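Local structure of DUF1116 domain-containing protein (Enterococcus faecalis, 3CLQ) at residues T385-K390 / G395-G400. The protein is of unknown function but belongs to the AllG family, which suggests a relationship to a subunit of oxamate carbamoyltransferase. Numbering follows the deposited sequence.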
# COMPACT_ATOMS: atom_id res chain seq x y z
N THR B 385 -8.87 17.14 7.26
CA THR B 385 -10.09 16.78 6.56
C THR B 385 -10.14 17.51 5.23
O THR B 385 -9.38 18.47 5.00
CB THR B 385 -11.33 17.14 7.40
OG1 THR B 385 -12.49 17.14 6.57
CG2 THR B 385 -11.21 18.53 8.00
N ALA B 386 -11.02 17.05 4.34
CA ALA B 386 -11.23 17.72 3.06
C ALA B 386 -11.99 19.03 3.24
O ALA B 386 -12.90 19.11 4.07
CB ALA B 386 -11.99 16.80 2.10
N ILE B 387 -11.62 20.06 2.47
CA ILE B 387 -12.45 21.27 2.41
C ILE B 387 -13.46 21.20 1.24
O ILE B 387 -13.11 20.85 0.11
CB ILE B 387 -11.61 22.58 2.46
CG1 ILE B 387 -10.81 22.80 1.20
CG2 ILE B 387 -10.57 22.52 3.57
CD1 ILE B 387 -9.66 23.74 1.43
N ALA B 388 -14.72 21.48 1.54
CA ALA B 388 -15.79 21.25 0.58
C ALA B 388 -16.47 22.55 0.23
O ALA B 388 -16.68 23.40 1.10
CB ALA B 388 -16.81 20.29 1.17
N HIS B 389 -16.83 22.73 -1.03
CA HIS B 389 -17.51 23.95 -1.44
C HIS B 389 -18.78 24.21 -0.62
O HIS B 389 -19.51 23.28 -0.27
CB HIS B 389 -17.85 23.90 -2.92
CG HIS B 389 -18.03 25.25 -3.53
ND1 HIS B 389 -17.10 25.80 -4.40
CD2 HIS B 389 -19.01 26.17 -3.40
CE1 HIS B 389 -17.52 27.00 -4.78
NE2 HIS B 389 -18.67 27.24 -4.19
N LYS B 390 -19.05 25.47 -0.31
CA LYS B 390 -20.24 25.82 0.47
C LYS B 390 -21.50 25.65 -0.36
O LYS B 390 -22.60 25.60 0.17
CB LYS B 390 -20.15 27.25 1.01
CG LYS B 390 -20.40 28.31 -0.04
CD LYS B 390 -19.82 29.65 0.37
CE LYS B 390 -19.80 30.62 -0.82
NZ LYS B 390 -19.52 32.03 -0.41
N GLY B 395 -18.45 19.97 -4.62
CA GLY B 395 -17.52 18.97 -4.11
C GLY B 395 -16.21 19.48 -3.52
O GLY B 395 -16.05 20.67 -3.23
N MSE B 396 -15.28 18.55 -3.33
CA MSE B 396 -13.99 18.84 -2.73
C MSE B 396 -13.23 19.91 -3.51
O MSE B 396 -13.06 19.81 -4.72
CB MSE B 396 -13.17 17.56 -2.66
CG MSE B 396 -11.99 17.65 -1.73
SE MSE B 396 -10.82 16.10 -1.93
CE MSE B 396 -9.30 16.70 -0.85
N ILE B 397 -12.79 20.95 -2.81
CA ILE B 397 -12.02 21.99 -3.48
C ILE B 397 -10.72 22.29 -2.73
O ILE B 397 -10.22 23.41 -2.78
CB ILE B 397 -12.87 23.28 -3.84
CG1 ILE B 397 -13.07 24.23 -2.65
CG2 ILE B 397 -14.21 22.91 -4.45
CD1 ILE B 397 -13.51 23.54 -1.38
N GLY B 398 -10.17 21.28 -2.06
CA GLY B 398 -8.91 21.42 -1.32
C GLY B 398 -8.96 20.66 -0.02
O GLY B 398 -9.91 19.92 0.22
N ALA B 399 -7.94 20.83 0.83
CA ALA B 399 -7.91 20.17 2.15
C ALA B 399 -6.98 20.84 3.14
O ALA B 399 -6.12 21.66 2.75
CB ALA B 399 -7.51 18.72 2.02
N GLY B 400 -7.15 20.50 4.42
CA GLY B 400 -6.39 21.21 5.43
C GLY B 400 -6.68 20.80 6.86
O GLY B 400 -7.43 19.87 7.07
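Thr385 and Gly400 form an antiparallel hydrogen-bonded pair. Thr385 N donates to Gly400 O and Gly400 N to Thr385 O, both nearly straight. OG1 of Thr385 turns back to its own strand and donates to Ala386 O at 3.2 Å. Ala386 faces Ala399 in a non-hydrogen-bonded pair, with CA atoms 4.2 Å apart. Ala386 CB also meets CG of the selenomethionine Met396 at 3.9 Å; that extended chain runs beside it on the same face.

Ile387 sits where the register slips by one residue. Ile387 N donates to Gly398 O at 2.8 Å, from above the carbonyl plane. Ile387 O accepts from Ile397 N at 2.9 Å, so two successive residues serve one opposite. With chi1 at 70°, CG1 lies between the backbone N and carbonyl carbon and leans over Gly398. Ile387 CD1 reaches Ala399 N at 3.4 Å. Gly398 has no side chain, so this branch packs on its backbone, and Ile387 CG1 also touches Ile397 CD1 at 3.8 Å.

Ala388 pairs with Met396 beyond the slip. His389 N bonds to Gly395 O at 3.1 Å, while CG2 of Ile397 lies at the edge of the imidazole. Backbone bonds tie Ala388 to Gly301, Ile397 to Phe292, Ala399 to Pro290 and, just past the first strand, Lys390 to Asp299, all in neighbouring loops. This is a two-stranded antiparallel beta hairpin with a beta bulge at Ile397 and Gly398.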